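Local coordinates for protein alanine racemase (Corynebacterium glutamicum, PDB 2DY3) that belongs to the two-domain alanine racemase family, pairing a TIM-barrel-type domain with a beta-rich C-terminal domain, and carries pyridoxal-5'-phosphate, at residues 240-248 with 265-273; 290-298 with 309-318. All coordinates share one frame; numbering follows the deposited sequence.

Contact 1. Residues 240-248 with 265-273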
loop_
_atom_site.group_PDB
_atom_site.type_symbol
_atom_site.label_atom_id
_atom_site.label_comp_id
_atom_site.label_asym_id
_atom_site.label_seq_id
_atom_site.Cartn_x
_atom_site.Cartn_y
_atom_site.Cartn_z
ATOM N N ALA B 240 3.149 3.820 15.764
ATOM C CA ALA B 240 2.506 2.624 16.277
ATOM C C ALA B 240 2.685 2.545 17.782
ATOM O O ALA B 240 3.573 3.175 18.351
ATOM C CB ALA B 240 3.109 1.385 15.617
ATOM N N LYS B 241 1.821 1.778 18.426
ATOM C CA LYS B 241 1.911 1.593 19.858
ATOM C C LYS B 241 2.525 0.215 20.070
ATOM O O LYS B 241 2.074 -0.768 19.475
ATOM C CB LYS B 241 0.519 1.687 20.484
ATOM C CG LYS B 241 -0.118 3.055 20.271
ATOM C CD LYS B 241 -1.257 3.312 21.236
ATOM C CE LYS B 241 -1.680 4.775 21.190
ATOM N NZ LYS B 241 -2.793 5.072 22.133
ATOM N N VAL B 242 3.566 0.154 20.894
ATOM C CA VAL B 242 4.243 -1.100 21.180
ATOM C C VAL B 242 3.257 -2.101 21.764
ATOM O O VAL B 242 2.561 -1.806 22.735
ATOM C CB VAL B 242 5.403 -0.878 22.175
ATOM C CG1 VAL B 242 6.106 -2.208 22.471
ATOM C CG2 VAL B 242 6.384 0.137 21.602
ATOM N N SER B 243 3.195 -3.286 21.169
ATOM C CA SER B 243 2.271 -4.309 21.637
ATOM C C SER B 243 2.834 -5.111 22.797
ATOM O O SER B 243 2.108 -5.478 23.719
ATOM C CB SER B 243 1.922 -5.257 20.491
ATOM O OG SER B 243 3.084 -5.897 20.000
ATOM N N VAL B 244 4.131 -5.389 22.749
ATOM C CA VAL B 244 4.768 -6.159 23.803
ATOM C C VAL B 244 6.240 -5.802 23.962
ATOM O O VAL B 244 6.933 -5.519 22.981
ATOM C CB VAL B 244 4.690 -7.692 23.517
ATOM C CG1 VAL B 244 5.370 -8.459 24.629
ATOM C CG2 VAL B 244 3.251 -8.144 23.389
ATOM N N VAL B 245 6.701 -5.805 25.209
ATOM C CA VAL B 245 8.099 -5.544 25.520
ATOM C C VAL B 245 8.617 -6.862 26.063
ATOM O O VAL B 245 8.094 -7.390 27.043
ATOM C CB VAL B 245 8.261 -4.445 26.580
ATOM C CG1 VAL B 245 9.685 -4.455 27.122
ATOM C CG2 VAL B 245 7.949 -3.082 25.957
ATOM N N LYS B 246 9.639 -7.400 25.416
ATOM C CA LYS B 246 10.185 -8.692 25.810
ATOM C C LYS B 246 11.613 -8.605 26.320
ATOM O O LYS B 246 12.436 -7.879 25.770
ATOM C CB LYS B 246 10.146 -9.644 24.611
ATOM C CG LYS B 246 10.030 -11.115 24.963
ATOM C CD LYS B 246 8.694 -11.393 25.633
ATOM C CE LYS B 246 8.244 -12.812 25.384
ATOM N NZ LYS B 246 7.873 -13.005 23.962
ATOM N N GLN B 247 11.904 -9.350 27.377
ATOM C CA GLN B 247 13.248 -9.371 27.921
ATOM C C GLN B 247 13.935 -10.638 27.446
ATOM O O GLN B 247 13.365 -11.726 27.511
ATOM C CB GLN B 247 13.232 -9.354 29.449
ATOM C CG GLN B 247 14.635 -9.421 30.045
ATOM C CD GLN B 247 14.658 -9.268 31.554
ATOM O OE1 GLN B 247 15.726 -9.266 32.167
ATOM N NE2 GLN B 247 13.480 -9.134 32.159
ATOM N N ILE B 248 15.154 -10.486 26.947
ATOM C CA ILE B 248 15.928 -11.625 26.483
ATOM C C ILE B 248 16.957 -11.905 27.566
ATOM O O ILE B 248 18.069 -11.381 27.530
ATOM C CB ILE B 248 16.651 -11.311 25.164
ATOM C CG1 ILE B 248 15.630 -10.888 24.106
ATOM C CG2 ILE B 248 17.435 -12.531 24.695
ATOM C CD1 ILE B 248 16.248 -10.459 22.797
ATOM N N ARG B 265 21.266 -8.454 30.018
ATOM C CA ARG B 265 19.881 -8.214 30.403
ATOM C C ARG B 265 19.301 -7.291 29.340
ATOM O O ARG B 265 19.133 -6.092 29.565
ATOM C CB ARG B 265 19.790 -7.540 31.774
ATOM C CG ARG B 265 18.386 -7.592 32.358
ATOM C CD ARG B 265 18.155 -6.538 33.425
ATOM N NE ARG B 265 16.780 -6.584 33.917
ATOM C CZ ARG B 265 16.181 -5.586 34.557
ATOM N NH1 ARG B 265 16.834 -4.454 34.783
ATOM N NH2 ARG B 265 14.926 -5.719 34.967
ATOM N N GLY B 266 19.015 -7.861 28.174
ATOM C CA GLY B 266 18.474 -7.078 27.083
ATOM C C GLY B 266 16.971 -7.182 26.942
ATOM O O GLY B 266 16.332 -8.067 27.507
ATOM N N PHE B 267 16.410 -6.259 26.176
ATOM C CA PHE B 267 14.981 -6.218 25.942
ATOM C C PHE B 267 14.734 -5.818 24.492
ATOM O O PHE B 267 15.559 -5.143 23.873
ATOM C CB PHE B 267 14.324 -5.168 26.843
ATOM C CG PHE B 267 14.521 -5.406 28.309
ATOM C CD1 PHE B 267 13.530 -6.008 29.068
ATOM C CD2 PHE B 267 15.690 -5.005 28.936
ATOM C CE1 PHE B 267 13.699 -6.204 30.429
ATOM C CE2 PHE B 267 15.869 -5.197 30.292
ATOM C CZ PHE B 267 14.869 -5.798 31.043
ATOM N N VAL B 268 13.596 -6.246 23.963
ATOM C CA VAL B 268 13.178 -5.898 22.615
ATOM C C VAL B 268 11.720 -5.506 22.763
ATOM O O VAL B 268 11.076 -5.855 23.754
ATOM C CB VAL B 268 13.270 -7.089 21.613
ATOM C CG1 VAL B 268 14.705 -7.546 21.478
ATOM C CG2 VAL B 268 12.366 -8.229 22.053
ATOM N N ALA B 269 11.209 -4.764 21.790
ATOM C CA ALA B 269 9.819 -4.342 21.803
ATOM C C ALA B 269 9.213 -4.685 20.447
ATOM O O ALA B 269 9.881 -4.603 19.415
ATOM C CB ALA B 269 9.715 -2.833 22.069
ATOM N N VAL B 270 7.952 -5.092 20.457
ATOM C CA VAL B 270 7.267 -5.437 19.225
ATOM C C VAL B 270 6.351 -4.288 18.831
ATOM O O VAL B 270 5.580 -3.799 19.650
ATOM C CB VAL B 270 6.423 -6.716 19.402
ATOM C CG1 VAL B 270 5.752 -7.088 18.086
ATOM C CG2 VAL B 270 7.315 -7.861 19.878
ATOM N N VAL B 271 6.459 -3.824 17.592
ATOM C CA VAL B 271 5.583 -2.757 17.135
ATOM C C VAL B 271 4.702 -3.352 16.044
ATOM O O VAL B 271 5.188 -3.938 15.081
ATOM C CB VAL B 271 6.392 -1.517 16.643
ATOM C CG1 VAL B 271 7.851 -1.877 16.497
ATOM C CG2 VAL B 271 5.816 -0.977 15.352
ATOM N N PRO B 272 3.380 -3.237 16.216
ATOM C CA PRO B 272 2.323 -3.729 15.329
ATOM C C PRO B 272 2.259 -3.137 13.925
ATOM O O PRO B 272 1.261 -2.530 13.551
ATOM C CB PRO B 272 1.051 -3.451 16.133
ATOM C CG PRO B 272 1.386 -2.182 16.822
ATOM C CD PRO B 272 2.799 -2.458 17.324
ATOM N N ALA B 273 3.324 -3.333 13.156
ATOM C CA ALA B 273 3.390 -2.859 11.776
ATOM C C ALA B 273 4.321 -3.794 11.001
ATOM O O ALA B 273 5.456 -4.021 11.427
ATOM C CB ALA B 273 3.914 -1.430 11.732
#

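Contact 2. Residues 290-298 with 309-318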
loop_
_atom_site.group_PDB
_atom_site.type_symbol
_atom_site.label_atom_id
_atom_site.label_comp_id
_atom_site.label_asym_id
_atom_site.label_seq_id
_atom_site.Cartn_x
_atom_site.Cartn_y
_atom_site.Cartn_z
ATOM N N THR B 290 11.235 6.152 17.075
ATOM C CA THR B 290 11.475 7.039 18.198
ATOM C C THR B 290 10.354 6.966 19.222
ATOM O O THR B 290 9.195 7.244 18.909
ATOM C CB THR B 290 11.608 8.505 17.742
ATOM O OG1 THR B 290 10.325 8.995 17.335
ATOM C CG2 THR B 290 12.563 8.617 16.579
ATOM N N ILE B 291 10.716 6.598 20.447
ATOM C CA ILE B 291 9.763 6.505 21.541
ATOM C C ILE B 291 10.115 7.597 22.554
ATOM O O ILE B 291 11.180 7.573 23.163
ATOM C CB ILE B 291 9.830 5.124 22.216
ATOM C CG1 ILE B 291 9.491 4.034 21.195
ATOM C CG2 ILE B 291 8.864 5.070 23.392
ATOM C CD1 ILE B 291 9.559 2.620 21.744
ATOM N N ASP B 292 9.214 8.558 22.722
ATOM C CA ASP B 292 9.444 9.666 23.642
ATOM C C ASP B 292 10.685 10.446 23.232
ATOM O O ASP B 292 11.460 10.893 24.075
ATOM C CB ASP B 292 9.604 9.162 25.079
ATOM C CG ASP B 292 8.306 8.646 25.661
ATOM O OD1 ASP B 292 7.283 9.358 25.554
ATOM O OD2 ASP B 292 8.309 7.535 26.232
ATOM N N GLY B 293 10.877 10.587 21.925
ATOM C CA GLY B 293 12.016 11.334 21.432
ATOM C C GLY B 293 13.335 10.591 21.362
ATOM O O GLY B 293 14.323 11.158 20.904
ATOM N N LEU B 294 13.374 9.338 21.812
ATOM C CA LEU B 294 14.621 8.575 21.754
ATOM C C LEU B 294 14.572 7.437 20.732
ATOM O O LEU B 294 13.553 6.775 20.568
ATOM C CB LEU B 294 14.985 8.027 23.138
ATOM C CG LEU B 294 15.486 9.061 24.156
ATOM C CD1 LEU B 294 16.303 8.365 25.208
ATOM C CD2 LEU B 294 16.353 10.095 23.472
ATOM N N ASP B 295 15.685 7.227 20.040
ATOM C CA ASP B 295 15.770 6.197 19.016
ATOM C C ASP B 295 16.048 4.794 19.527
ATOM O O ASP B 295 16.737 4.600 20.521
ATOM C CB ASP B 295 16.845 6.558 17.989
ATOM C CG ASP B 295 16.427 7.691 17.074
ATOM O OD1 ASP B 295 15.243 8.087 17.112
ATOM O OD2 ASP B 295 17.283 8.178 16.305
ATOM N N TYR B 296 15.492 3.820 18.819
ATOM C CA TYR B 296 15.674 2.409 19.117
ATOM C C TYR B 296 15.695 1.741 17.744
ATOM O O TYR B 296 14.709 1.764 17.008
ATOM C CB TYR B 296 14.518 1.874 19.972
ATOM C CG TYR B 296 14.421 2.520 21.338
ATOM C CD1 TYR B 296 13.568 3.596 21.566
ATOM C CD2 TYR B 296 15.201 2.068 22.396
ATOM C CE1 TYR B 296 13.498 4.201 22.812
ATOM C CE2 TYR B 296 15.141 2.665 23.638
ATOM C CZ TYR B 296 14.292 3.729 23.846
ATOM O OH TYR B 296 14.243 4.320 25.088
ATOM N N PRO B 297 16.837 1.147 17.382
ATOM C CA PRO B 297 17.043 0.469 16.102
ATOM C C PRO B 297 16.172 -0.756 15.865
ATOM O O PRO B 297 15.951 -1.563 16.768
ATOM C CB PRO B 297 18.520 0.117 16.142
ATOM C CG PRO B 297 18.718 -0.211 17.590
ATOM C CD PRO B 297 17.992 0.940 18.272
ATOM N N GLN B 298 15.670 -0.874 14.641
ATOM C CA GLN B 298 14.854 -2.014 14.253
ATOM C C GLN B 298 15.844 -3.166 14.124
ATOM O O GLN B 298 16.979 -2.960 13.699
ATOM C CB GLN B 298 14.160 -1.724 12.913
ATOM C CG GLN B 298 13.438 -2.902 12.253
ATOM C CD GLN B 298 14.397 -3.887 11.617
ATOM O OE1 GLN B 298 15.490 -3.512 11.195
ATOM N NE2 GLN B 298 13.988 -5.151 11.529
ATOM N N ILE B 309 12.266 -3.978 17.633
ATOM C CA ILE B 309 13.282 -2.966 17.894
ATOM C C ILE B 309 14.008 -3.353 19.179
ATOM O O ILE B 309 13.421 -3.984 20.070
ATOM C CB ILE B 309 12.656 -1.559 18.078
ATOM C CG1 ILE B 309 11.751 -1.543 19.314
ATOM C CG2 ILE B 309 11.848 -1.181 16.845
ATOM C CD1 ILE B 309 11.205 -0.164 19.641
ATOM N N SER B 310 15.283 -2.988 19.272
ATOM C CA SER B 310 16.057 -3.307 20.460
ATOM C C SER B 310 16.075 -2.129 21.423
ATOM O O SER B 310 16.361 -0.993 21.042
ATOM C CB SER B 310 17.492 -3.709 20.087
ATOM O OG SER B 310 18.141 -2.695 19.347
ATOM N N LEU B 311 15.758 -2.418 22.675
ATOM C CA LEU B 311 15.724 -1.413 23.721
ATOM C C LEU B 311 17.029 -1.464 24.514
ATOM O O LEU B 311 17.263 -0.644 25.403
ATOM C CB LEU B 311 14.549 -1.699 24.658
ATOM C CG LEU B 311 13.180 -1.922 24.009
ATOM C CD1 LEU B 311 12.147 -2.246 25.084
ATOM C CD2 LEU B 311 12.772 -0.674 23.230
ATOM N N GLY B 312 17.884 -2.425 24.187
ATOM C CA GLY B 312 19.124 -2.558 24.931
ATOM C C GLY B 312 18.723 -2.999 26.325
ATOM O O GLY B 312 17.937 -3.936 26.473
ATOM N N ASP B 313 19.235 -2.333 27.354
ATOM C CA ASP B 313 18.870 -2.699 28.718
ATOM C C ASP B 313 17.612 -1.939 29.119
ATOM O O ASP B 313 17.211 -1.946 30.279
ATOM C CB ASP B 313 20.012 -2.381 29.685
ATOM C CG ASP B 313 20.324 -0.910 29.743
ATOM O OD1 ASP B 313 20.557 -0.303 28.675
ATOM O OD2 ASP B 313 20.334 -0.361 30.862
ATOM N N ASN B 314 16.997 -1.289 28.136
ATOM C CA ASN B 314 15.783 -0.513 28.342
ATOM C C ASN B 314 15.889 0.425 29.548
ATOM O O ASN B 314 15.085 0.358 30.476
ATOM C CB ASN B 314 14.579 -1.452 28.506
ATOM C CG ASN B 314 13.254 -0.715 28.432
ATOM O OD1 ASN B 314 13.149 0.319 27.771
ATOM N ND2 ASN B 314 12.233 -1.249 29.092
ATOM N N PRO B 315 16.887 1.322 29.537
ATOM C CA PRO B 315 17.114 2.281 30.625
ATOM C C PRO B 315 16.010 3.316 30.843
ATOM O O PRO B 315 15.870 3.850 31.943
ATOM C CB PRO B 315 18.443 2.929 30.238
ATOM C CG PRO B 315 18.397 2.907 28.742
ATOM C CD PRO B 315 17.879 1.504 28.464
ATOM N N HIS B 316 15.226 3.590 29.806
ATOM C CA HIS B 316 14.155 4.572 29.899
ATOM C C HIS B 316 12.825 3.917 30.254
ATOM O O HIS B 316 11.771 4.560 30.249
ATOM C CB HIS B 316 14.066 5.337 28.578
ATOM C CG HIS B 316 15.396 5.835 28.103
ATOM N ND1 HIS B 316 16.076 6.854 28.735
ATOM C CD2 HIS B 316 16.221 5.382 27.128
ATOM C CE1 HIS B 316 17.264 7.002 28.175
ATOM N NE2 HIS B 316 17.378 6.120 27.198
ATOM N N GLY B 317 12.884 2.628 30.568
ATOM C CA GLY B 317 11.688 1.904 30.955
ATOM C C GLY B 317 10.548 1.861 29.955
ATOM O O GLY B 317 9.387 1.982 30.341
ATOM N N VAL B 318 10.865 1.698 28.678
ATOM C CA VAL B 318 9.830 1.610 27.658
ATOM C C VAL B 318 8.912 0.441 28.003
ATOM O O VAL B 318 9.384 -0.645 28.329
ATOM C CB VAL B 318 10.427 1.331 26.270
ATOM C CG1 VAL B 318 9.289 1.045 25.264
ATOM C CG2 VAL B 318 11.284 2.513 25.822
HETATM O O HOH W 1 14.804 2.375 27.070
#

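Contact 1. Residues 240-248 with 265-273
Gln-247 lies alongside Phe-267, with CG over one face of the phenyl ring in a CH-pi contact, 3.8 Å from its centroid; the amide continues past the CE1-CZ rim, its plane tilted 32° from that of the ring. Arg-265 comes to the ring's edge, its CZ lying in the ring plane, while Phe-267 CZ in turn sits off-centre against a face of the guanidinium. Because Gln-247 has its CG trans to the backbone N (chi1 178°) and stays extended beyond it, OE1 arrives at the guanidinium edge, where Arg-265 NE gives it a weak bond of 3.4 Å. Beneath these side chains runs an antiparallel ladder of the C-terminal beta domain, strand 236-247 beside strand 267-271. Lys-246 with Val-268 is a hydrogen-bonded pair, Lys-246 N to Val-268 O and Val-268 N to Lys-246 O both measuring 2.7 Å, and Gln-247 with Phe-267 is the next, non-hydrogen-bonded pair. On the face bearing Val-268, Val-268 CG2 packs on Lys-246 CB at 3.7 Å; the bent lysine chain then leaves for the second subunit, where NZ meets Asp-124 in a salt bridge and the carbonyls of Arg-129 and Gly-131. At the other end Ser-243 N donates to Val-270 O over 2.9 Å, and Ala-240 CB rests against Val-271 CG2.

Contact 2. Residues 290-298 with 309-318
A beta hairpin, strands 294-299 and 307-312 of the C-terminal beta domain, opens here into a mainly apolar contact between one strand and the loop that follows the other. The axes of 294-298 and 309-312 make an angle of 128°, and between the two segments the pairing is limited to one bridge: Gln-298 and Ile-309 form a non-hydrogen-bonded antiparallel pair, and Ser-310 N donates to Pro-297 O at 3.0 Å. Farther along, Tyr-296 spans from its strand to the loop; its CG is trans to its own carbonyl carbon (chi1 -63°), directing the ring between the strand end and the loop. Leu-311 CD2 sits over one ring face, 4.2 Å from the centroid, whereas Ser-310 O lies at the edge beside CD2 of the tyrosine. Val-318 CG2 comes obliquely to the phenol end, 3.8 Å from Tyr-296 CZ. On the same side of the ring plane as Leu-311 CD2, Ile-291 CD1 touches both Ile-309 CD1 and Val-318 CG1, each at 3.9 Å, so the neighbouring strand 288-291 joins the same apolar cluster. On the outer side Leu-294 CD1 stands over a face of the His-316 imidazole, displaced toward its rim, and Tyr-296 OH approaches the edge of that imidazole. The loop itself is braced by Asn-314, whose OD1 accepts from Val-318 N and whose ND2 donates to Val-318 O. One water ties tyrosine and loop together: it lies 2.8 Å from Tyr-296 OH, accepts from His-316 N and donates to Asn-314 OD1 at 2.7 Å.

How the contacts relate
Contacts 1 and 2 follow one another along the chain and meet in one mixed sheet, with centres about 9 Å apart. Strand 267-271 links them, pairing with strand 236-247 along one edge and with strand 307-312 along the other. The second seam is marked by Ala-269 N to Ile-309 O, 2.9 Å, and by Phe-267 N to Gly-312 O, 2.8 Å, both probable hydrogen bonds; Leu-311 and Gly-312 together face Phe-267 as a classic beta bulge. Only contact 1 reaches the second subunit, and the Val-270 side chain lies about 11 Å from a bound pyridoxal-5'-phosphate. The residues that line the pyridoxal-5'-phosphate pocket, such as Lys-34 and Tyr-346, lie outside all four segments.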